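Local coordinates for phosphoacetylglucosamine mutase (Aspergillus lentulus, PDB 5O9X), which catalyses the interconversion of N-acetylglucosamine 6-phosphate and N-acetylglucosamine 1-phosphate and is captured here with glucose 1,6-bisphosphate in its ligand pocket, at residues S54-G59 against K116-S121; E93-K98 against D112-E117; R204-K209 against I438-G443. The protein carries 1 engineered substitution. All blocks are in the same frame, centred on the assembly; numbering follows the deposited sequence.

Contact 1. Residues S54-G59 against K116-S121; sequences SKKLSG and KEIDVS
Lys56, at the end of helix 40-56, reaches across to the C-terminal end of helix 107-118 and gives its ammonium group to two successive backbone carbonyls. Lys56 NZ lies 2.8 Å from Ile118 O and 2.9 Å from Asp119 O; both are hydrogen bonds, but they differ in geometry. Ile118 O is approached at a C=O...N angle of 156°, with the donor tilted modestly from the carbonyl plane, whereas at Asp119 O the nitrogen stands above that plane. The chain gets there with CG anti to the backbone N (chi1 -176°) and a single bend at chi2, beyond which it runs straight to the tip.

Apolar contacts accompany the polar ones. On its way, the Lys56 methylene CD passes 3.9 Å from Ile118 CG2. In a separate contact, Val120 CG1 packs 3.6 Å from Lys55 CB. The amino end of Lys55 turns away and bonds to the carbonyls of Met122 and Asn124 instead.

Both helices finish here in Schellman motifs, with Ser58 and Asp119 as their C-prime residues at positive phi. In this part of the alpha/beta/alpha domain I, the C-terminal ends of two helices thus meet. Ile118 O and Asp119 O sit where a helix terminus concentrates partial negative charge, so a lysine gripping both would be expected to offset it; the Asp119 carboxylate, with OD2 4.6 Å from Lys56 NZ, probably adds a weaker attraction without direct contact.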
loop_
_atom_site.group_PDB
_atom_site.type_symbol
_atom_site.label_atom_id
_atom_site.label_comp_id
_atom_site.label_asym_id
_atom_site.label_seq_id
_atom_site.Cartn_x
_atom_site.Cartn_y
_atom_site.Cartn_z
ATOM N N SER A 54 -13.024 18.253 2.265
ATOM C CA SER A 54 -14.336 17.865 1.776
ATOM C C SER A 54 -15.061 19.108 1.243
ATOM O O SER A 54 -15.626 19.059 0.133
ATOM C CB SER A 54 -15.154 17.277 2.918
ATOM O OG SER A 54 -16.412 16.895 2.431
ATOM N N LYS A 55 -15.072 20.178 2.066
ATOM C CA LYS A 55 -15.668 21.494 1.653
ATOM C C LYS A 55 -15.110 22.010 0.305
ATOM O O LYS A 55 -15.912 22.336 -0.610
ATOM C CB LYS A 55 -15.527 22.529 2.794
ATOM C CG LYS A 55 -16.478 22.328 3.960
ATOM C CD LYS A 55 -16.207 23.407 5.025
ATOM C CE LYS A 55 -16.992 23.234 6.297
ATOM N NZ LYS A 55 -18.435 23.628 6.160
ATOM N N LYS A 56 -13.775 21.968 0.137
ATOM C CA LYS A 56 -13.120 22.388 -1.113
ATOM C C LYS A 56 -13.596 21.553 -2.282
ATOM O O LYS A 56 -13.732 22.095 -3.397
ATOM C CB LYS A 56 -11.581 22.324 -1.049
ATOM C CG LYS A 56 -10.842 22.849 -2.281
ATOM C CD LYS A 56 -11.150 24.347 -2.574
ATOM C CE LYS A 56 -10.229 24.896 -3.671
ATOM N NZ LYS A 56 -10.574 26.324 -3.926
ATOM N N LEU A 57 -13.861 20.261 -2.021
ATOM C CA LEU A 57 -14.359 19.353 -3.046
ATOM C C LEU A 57 -15.875 19.251 -3.020
ATOM O O LEU A 57 -16.426 18.174 -3.232
ATOM C CB LEU A 57 -13.619 17.999 -2.979
ATOM C CG LEU A 57 -12.102 18.104 -3.258
ATOM C CD1 LEU A 57 -11.437 16.721 -3.097
ATOM C CD2 LEU A 57 -11.802 18.619 -4.663
ATOM N N SER A 58 -16.531 20.389 -2.704
ATOM C CA SER A 58 -18.020 20.563 -2.736
ATOM C C SER A 58 -18.803 19.478 -1.991
ATOM O O SER A 58 -19.861 19.025 -2.457
ATOM C CB SER A 58 -18.558 20.677 -4.190
ATOM O OG SER A 58 -17.775 21.504 -5.052
ATOM N N GLY A 59 -18.266 19.070 -0.838
ATOM C CA GLY A 59 -18.908 18.135 0.099
ATOM C C GLY A 59 -18.778 16.659 -0.259
ATOM O O GLY A 59 -19.584 15.841 0.193
ATOM N N LYS A 116 -8.738 30.871 3.683
ATOM C CA LYS A 116 -8.314 31.985 2.784
ATOM C C LYS A 116 -7.358 31.515 1.724
ATOM O O LYS A 116 -7.577 31.781 0.541
ATOM C CB LYS A 116 -7.644 33.140 3.553
ATOM C CG LYS A 116 -8.580 34.279 3.944
ATOM C CD LYS A 116 -8.185 34.854 5.312
ATOM C CE LYS A 116 -9.292 35.684 5.961
ATOM N NZ LYS A 116 -9.116 37.153 5.758
ATOM N N GLU A 117 -6.305 30.804 2.142
ATOM C CA GLU A 117 -5.278 30.388 1.228
ATOM C C GLU A 117 -5.838 29.350 0.214
ATOM O O GLU A 117 -5.624 29.455 -1.004
ATOM C CB GLU A 117 -4.063 29.880 2.007
ATOM C CG GLU A 117 -2.991 29.233 1.119
ATOM C CD GLU A 117 -1.730 28.770 1.865
ATOM O OE1 GLU A 117 -1.671 28.829 3.143
ATOM O OE2 GLU A 117 -0.783 28.337 1.152
ATOM N N ILE A 118 -6.579 28.363 0.716
ATOM C CA ILE A 118 -7.141 27.307 -0.138
ATOM C C ILE A 118 -8.343 27.897 -0.969
ATOM O O ILE A 118 -8.722 27.387 -2.056
ATOM C CB ILE A 118 -7.552 26.023 0.707
ATOM C CG1 ILE A 118 -6.367 25.494 1.582
ATOM C CG2 ILE A 118 -8.061 24.922 -0.225
ATOM C CD1 ILE A 118 -6.685 24.241 2.411
ATOM N N ASP A 119 -8.918 28.965 -0.424
ATOM C CA ASP A 119 -10.150 29.607 -0.925
ATOM C C ASP A 119 -11.302 28.585 -0.887
ATOM O O ASP A 119 -11.704 28.008 -1.895
ATOM C CB ASP A 119 -9.924 30.307 -2.287
ATOM C CG ASP A 119 -11.198 30.914 -2.846
ATOM O OD1 ASP A 119 -12.036 31.354 -2.036
ATOM O OD2 ASP A 119 -11.372 30.891 -4.089
ATOM N N VAL A 120 -11.735 28.303 0.331
ATOM C CA VAL A 120 -12.756 27.290 0.583
ATOM C C VAL A 120 -14.083 27.982 0.890
ATOM O O VAL A 120 -14.133 28.833 1.799
ATOM C CB VAL A 120 -12.382 26.361 1.757
ATOM C CG1 VAL A 120 -13.479 25.334 2.017
ATOM C CG2 VAL A 120 -11.035 25.671 1.493
ATOM N N SER A 121 -15.120 27.628 0.116
ATOM C CA SER A 121 -16.529 28.014 0.416
ATOM C C SER A 121 -17.083 27.332 1.686
ATOM O O SER A 121 -17.606 26.196 1.610
ATOM C CB SER A 121 -17.429 27.732 -0.796
ATOM O OG SER A 121 -16.885 28.328 -1.956
#

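Contact 2. Residues E93-K98 against D112-E117; sequences EAYATK and DELVKE
Lys98 and Leu114, with Tyr95 and two glutamates, join helices 91-101 and 107-118, which follow one another in the chain as an antiparallel helical pair within alpha/beta/alpha domain I. The segment axes run at 162° and stay 11.4 Å apart at closest approach, so side chains make most of the contact.

Lys98 shows how the span is bridged. CB of Lys98 is directed toward the other helix, and CG sits anti to the backbone N (chi1 -179°), sending the chain outward. Lys98 CD slides past Leu114 CD2 at 4.1 Å, the two side chains running in opposite directions. Bends at chi3 and chi4 then turn the chain, and Lys98 CE comes 4.2 Å from Glu117 OE1. Lys98 NZ ends on the carboxylate of Glu113 in a salt bridge, meeting Glu113 OE2 nearly along its C-O axis at 2.9 Å; the two side chains cross at about a right angle. The second carboxylate, of Glu117, stays beyond salt-bridge range of NZ, but its charge would be expected to stabilise the lysine further.

Beneath these charged groups lies the apolar part. Leu114 CD2 reaches Tyr95 CD1 obliquely at 3.6 Å, while Leu52 of helix 40-56 touches Leu114 and Leu49 of the same helix touches Tyr95. Trp92 meets the Tyr95 ring edge-to-face, so the ring packs against Trp92 of its own helix as well as against the facing helix. Glu117 reaches across toward the edge of the same ring, its carboxylate plane 77° from the ring plane, and places OE2 near the plane of the ring, 3.9 Å from Tyr95 CE1.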
loop_
_atom_site.group_PDB
_atom_site.type_symbol
_atom_site.label_atom_id
_atom_site.label_comp_id
_atom_site.label_asym_id
_atom_site.label_seq_id
_atom_site.Cartn_x
_atom_site.Cartn_y
_atom_site.Cartn_z
ATOM N N GLU A 93 -0.543 17.857 1.696
ATOM C CA GLU A 93 0.275 17.353 2.830
ATOM C C GLU A 93 0.879 18.540 3.615
ATOM O O GLU A 93 0.912 18.493 4.849
ATOM C CB GLU A 93 1.371 16.391 2.352
ATOM C CG GLU A 93 0.827 15.256 1.473
ATOM C CD GLU A 93 1.917 14.377 0.930
ATOM O OE1 GLU A 93 3.112 14.769 1.031
ATOM O OE2 GLU A 93 1.574 13.281 0.457
ATOM N N ALA A 94 1.334 19.602 2.908
ATOM C CA ALA A 94 1.776 20.838 3.601
ATOM C C ALA A 94 0.729 21.474 4.487
ATOM O O ALA A 94 1.064 21.978 5.579
ATOM C CB ALA A 94 2.315 21.906 2.626
ATOM N N TYR A 95 -0.509 21.533 4.023
ATOM C CA TYR A 95 -1.565 22.074 4.871
ATOM C C TYR A 95 -1.749 21.197 6.140
ATOM O O TYR A 95 -1.919 21.716 7.258
ATOM C CB TYR A 95 -2.879 22.115 4.130
ATOM C CG TYR A 95 -2.859 22.851 2.808
ATOM C CD1 TYR A 95 -2.091 24.030 2.631
ATOM C CD2 TYR A 95 -3.673 22.422 1.756
ATOM C CE1 TYR A 95 -2.091 24.712 1.416
ATOM C CE2 TYR A 95 -3.697 23.109 0.539
ATOM C CZ TYR A 95 -2.919 24.256 0.381
ATOM O OH TYR A 95 -2.929 24.894 -0.834
ATOM N N ALA A 96 -1.731 19.862 5.951
ATOM C CA ALA A 96 -1.917 18.982 7.130
ATOM C C ALA A 96 -0.839 19.267 8.128
ATOM O O ALA A 96 -1.090 19.298 9.322
ATOM C CB ALA A 96 -1.868 17.540 6.697
ATOM N N THR A 97 0.401 19.409 7.624
ATOM C CA THR A 97 1.572 19.558 8.474
ATOM C C THR A 97 1.535 20.914 9.194
ATOM O O THR A 97 1.990 21.035 10.342
ATOM C CB THR A 97 2.840 19.412 7.610
ATOM O OG1 THR A 97 2.818 18.147 6.981
ATOM C CG2 THR A 97 4.137 19.583 8.379
ATOM N N LYS A 98 0.917 21.920 8.551
ATOM C CA LYS A 98 0.809 23.234 9.208
ATOM C C LYS A 98 -0.192 23.109 10.360
ATOM O O LYS A 98 0.068 23.582 11.454
ATOM C CB LYS A 98 0.363 24.258 8.166
ATOM C CG LYS A 98 0.216 25.687 8.685
ATOM C CD LYS A 98 -0.707 26.491 7.765
ATOM C CE LYS A 98 -0.013 26.964 6.489
ATOM N NZ LYS A 98 0.596 28.300 6.729
ATOM N N ASP A 112 -8.573 29.288 9.869
ATOM C CA ASP A 112 -9.028 30.435 9.030
ATOM C C ASP A 112 -8.003 30.876 7.992
ATOM O O ASP A 112 -8.360 31.182 6.835
ATOM C CB ASP A 112 -9.472 31.628 9.889
ATOM C CG ASP A 112 -10.847 31.415 10.497
ATOM O OD1 ASP A 112 -11.784 31.018 9.733
ATOM O OD2 ASP A 112 -10.976 31.638 11.734
ATOM N N GLU A 113 -6.724 30.842 8.380
ATOM C CA GLU A 113 -5.644 31.172 7.472
ATOM C C GLU A 113 -5.749 30.217 6.274
ATOM O O GLU A 113 -5.691 30.641 5.100
ATOM C CB GLU A 113 -4.348 31.008 8.241
ATOM C CG GLU A 113 -3.074 31.524 7.630
ATOM C CD GLU A 113 -1.845 31.077 8.432
ATOM O OE1 GLU A 113 -1.828 31.184 9.700
ATOM O OE2 GLU A 113 -0.893 30.604 7.780
ATOM N N LEU A 114 -6.021 28.932 6.568
ATOM C CA LEU A 114 -6.175 27.938 5.509
ATOM C C LEU A 114 -7.383 28.133 4.650
ATOM O O LEU A 114 -7.293 27.912 3.414
ATOM C CB LEU A 114 -6.089 26.490 6.039
ATOM C CG LEU A 114 -4.678 26.019 6.335
ATOM C CD1 LEU A 114 -4.669 24.658 7.074
ATOM C CD2 LEU A 114 -3.821 25.954 5.080
ATOM N N VAL A 115 -8.508 28.523 5.242
ATOM C CA VAL A 115 -9.681 28.700 4.379
ATOM C C VAL A 115 -9.453 29.802 3.295
ATOM O O VAL A 115 -9.877 29.632 2.140
ATOM C CB VAL A 115 -11.046 28.797 5.136
ATOM C CG1 VAL A 115 -10.964 28.333 6.573
ATOM C CG2 VAL A 115 -11.729 30.158 5.040
ATOM N N LYS A 116 -8.738 30.871 3.683
ATOM C CA LYS A 116 -8.314 31.985 2.784
ATOM C C LYS A 116 -7.358 31.515 1.724
ATOM O O LYS A 116 -7.577 31.781 0.541
ATOM C CB LYS A 116 -7.644 33.140 3.553
ATOM C CG LYS A 116 -8.580 34.279 3.944
ATOM C CD LYS A 116 -8.185 34.854 5.312
ATOM C CE LYS A 116 -9.292 35.684 5.961
ATOM N NZ LYS A 116 -9.116 37.153 5.758
ATOM N N GLU A 117 -6.305 30.804 2.142
ATOM C CA GLU A 117 -5.278 30.388 1.228
ATOM C C GLU A 117 -5.838 29.350 0.214
ATOM O O GLU A 117 -5.624 29.455 -1.004
ATOM C CB GLU A 117 -4.063 29.880 2.007
ATOM C CG GLU A 117 -2.991 29.233 1.119
ATOM C CD GLU A 117 -1.730 28.770 1.865
ATOM O OE1 GLU A 117 -1.671 28.829 3.143
ATOM O OE2 GLU A 117 -0.783 28.337 1.152
#

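Contact 3. Residues R204-K209 against I438-G443; sequences RGVKVK and ILAHKG
Val206 lays its two methyls over the imidazole of His441, the tight centre of a loop-on-helix contact. The loop between helix 188-202 and strand 212-215 belongs to domain II and helix 428-442 to domain III, so the packing joins neighbouring alpha/beta units of the mutase. Val206 CG2 stands over one face of the His441 ring, 3.8 Å from its centroid and 18° off the normal, in a CH-pi contact. Both methyls rest on this same face, CG2 nearer NE2 and CD2, and Val206 CG1 3.7 Å from His441 ND1. With chi1 at -55° CG1 is anti to the carbonyl carbon, which leaves CG2 between the backbone N and the carbonyl carbon. Val202 O, just before the loop, accepts a hydrogen bond from His441 NE2, which would help set the rotation of the ring, and Phe316 meets the ring at about 45°.

Ala440 continues the close packing: its CB presses against the backbone of the loop, 3.5 Å from Lys207 O, with Val206 CG2 and Val208 CG2 also in apolar contact with it.

The looser side is polar and hydrated. Lys207 directs its CB away from the helix, and its amino group makes a weak hydrogen bond to Asp235 O instead. A water bridges the two backbones, 3.1 Å from Lys207 O and 2.7 Å from Ala440 O.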
loop_
_atom_site.group_PDB
_atom_site.type_symbol
_atom_site.label_atom_id
_atom_site.label_comp_id
_atom_site.label_asym_id
_atom_site.label_seq_id
_atom_site.Cartn_x
_atom_site.Cartn_y
_atom_site.Cartn_z
ATOM N N ARG A 204 -13.816 -18.307 -14.465
ATOM C CA ARG A 204 -14.689 -19.187 -15.320
ATOM C C ARG A 204 -13.770 -20.160 -16.103
ATOM O O ARG A 204 -12.820 -19.733 -16.800
ATOM C CB ARG A 204 -15.582 -18.382 -16.271
ATOM C CG ARG A 204 -16.400 -19.280 -17.230
ATOM C CD ARG A 204 -16.868 -18.550 -18.506
ATOM N NE ARG A 204 -17.516 -17.276 -18.168
ATOM C CZ ARG A 204 -18.781 -17.144 -17.768
ATOM N NH1 ARG A 204 -19.582 -18.213 -17.662
ATOM N NH2 ARG A 204 -19.240 -15.932 -17.464
ATOM N N GLY A 205 -13.982 -21.448 -15.843
ATOM C CA GLY A 205 -13.378 -22.472 -16.664
ATOM C C GLY A 205 -12.069 -23.014 -16.145
ATOM O O GLY A 205 -11.515 -23.906 -16.773
ATOM N N VAL A 206 -11.550 -22.500 -15.012
ATOM C CA VAL A 206 -10.271 -23.048 -14.474
ATOM C C VAL A 206 -10.450 -23.308 -12.986
ATOM O O VAL A 206 -11.421 -22.868 -12.399
ATOM C CB VAL A 206 -9.080 -22.023 -14.731
ATOM C CG1 VAL A 206 -8.960 -21.662 -16.233
ATOM C CG2 VAL A 206 -9.297 -20.717 -13.961
ATOM N N LYS A 207 -9.479 -23.926 -12.363
ATOM C CA LYS A 207 -9.519 -24.197 -10.931
ATOM C C LYS A 207 -8.150 -23.986 -10.340
ATOM O O LYS A 207 -7.133 -24.279 -10.985
ATOM C CB LYS A 207 -9.911 -25.671 -10.686
ATOM C CG LYS A 207 -11.417 -25.918 -10.936
ATOM C CD LYS A 207 -11.917 -27.118 -10.142
ATOM C CE LYS A 207 -13.252 -27.576 -10.694
ATOM N NZ LYS A 207 -14.245 -27.733 -9.585
ATOM N N VAL A 208 -8.134 -23.485 -9.100
ATOM C CA VAL A 208 -6.947 -23.420 -8.281
ATOM C C VAL A 208 -6.531 -24.832 -7.896
ATOM O O VAL A 208 -7.387 -25.653 -7.660
ATOM C CB VAL A 208 -7.290 -22.614 -6.983
ATOM C CG1 VAL A 208 -6.191 -22.731 -5.950
ATOM C CG2 VAL A 208 -7.511 -21.150 -7.371
ATOM N N LYS A 209 -5.253 -25.089 -7.743
ATOM C CA LYS A 209 -4.815 -26.368 -7.275
ATOM C C LYS A 209 -3.985 -26.077 -6.019
ATOM O O LYS A 209 -3.129 -25.145 -6.028
ATOM C CB LYS A 209 -4.001 -27.004 -8.437
ATOM C CG LYS A 209 -2.906 -28.013 -8.092
ATOM C CD LYS A 209 -3.413 -29.471 -8.011
ATOM C CE LYS A 209 -2.438 -30.391 -7.265
ATOM N NZ LYS A 209 -2.001 -29.841 -5.926
ATOM N N ILE A 438 -4.427 -16.008 -11.636
ATOM C CA ILE A 438 -3.383 -16.137 -12.628
ATOM C C ILE A 438 -2.738 -17.499 -12.650
ATOM O O ILE A 438 -2.529 -18.107 -13.742
ATOM C CB ILE A 438 -2.307 -15.019 -12.531
ATOM C CG1 ILE A 438 -2.948 -13.646 -12.801
ATOM C CG2 ILE A 438 -1.209 -15.312 -13.626
ATOM C CD1 ILE A 438 -1.996 -12.485 -12.386
ATOM N N LEU A 439 -2.297 -17.972 -11.496
ATOM C CA LEU A 439 -1.684 -19.327 -11.426
ATOM C C LEU A 439 -2.649 -20.385 -11.920
ATOM O O LEU A 439 -2.202 -21.372 -12.556
ATOM C CB LEU A 439 -1.304 -19.697 -9.993
ATOM C CG LEU A 439 -0.201 -18.728 -9.487
ATOM C CD1 LEU A 439 -0.054 -18.967 -7.969
ATOM C CD2 LEU A 439 1.164 -18.824 -10.224
ATOM N N ALA A 440 -3.953 -20.219 -11.617
ATOM C CA ALA A 440 -4.965 -21.232 -12.025
ATOM C C ALA A 440 -5.047 -21.223 -13.591
ATOM O O ALA A 440 -5.164 -22.295 -14.208
ATOM C CB ALA A 440 -6.352 -20.903 -11.451
ATOM N N HIS A 441 -5.047 -20.022 -14.216
ATOM C CA HIS A 441 -5.107 -19.952 -15.666
ATOM C C HIS A 441 -3.836 -20.473 -16.369
ATOM O O HIS A 441 -3.915 -21.224 -17.355
ATOM C CB HIS A 441 -5.361 -18.523 -16.140
ATOM C CG HIS A 441 -6.795 -18.107 -16.027
ATOM N ND1 HIS A 441 -7.683 -18.263 -17.072
ATOM C CD2 HIS A 441 -7.505 -17.585 -14.994
ATOM C CE1 HIS A 441 -8.873 -17.810 -16.699
ATOM N NE2 HIS A 441 -8.798 -17.414 -15.442
ATOM N N LYS A 442 -2.680 -20.086 -15.850
ATOM C CA LYS A 442 -1.402 -20.535 -16.424
ATOM C C LYS A 442 -1.169 -22.019 -16.161
ATOM O O LYS A 442 -0.430 -22.678 -16.926
ATOM C CB LYS A 442 -0.203 -19.697 -15.857
ATOM C CG LYS A 442 -0.185 -18.206 -16.347
ATOM C CD LYS A 442 1.103 -17.555 -15.713
ATOM C CE LYS A 442 1.484 -16.152 -16.198
ATOM N NZ LYS A 442 1.790 -16.164 -17.667
ATOM N N GLY A 443 -1.743 -22.544 -15.080
ATOM C CA GLY A 443 -1.578 -23.980 -14.649
ATOM C C GLY A 443 -0.326 -24.091 -13.778
ATOM O O GLY A 443 0.072 -25.170 -13.361
HETATM O O HOH W 1 -4.622 -24.558 -12.861
#

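Contacts 1 and 2 form one continuous patch, their centres 11 Å apart, because both use helix 107-118 and share Lys116 and Glu117. They also touch directly: Ile118 CD1 of contact 1 packs 3.6 Å from Tyr95 CD2 of contact 2, so helices 40-56, 91-101 and 107-118 are tied into a single cluster in domain I. Contact 3 lies on the opposite side of the chain's centre, about 48 Å from contact 1 and 50 Å from contact 2 between centres, and joins other domains. The pocket holding glucose 1,6-bisphosphate draws its 18 residues from across the chain, between positions 29 and 514.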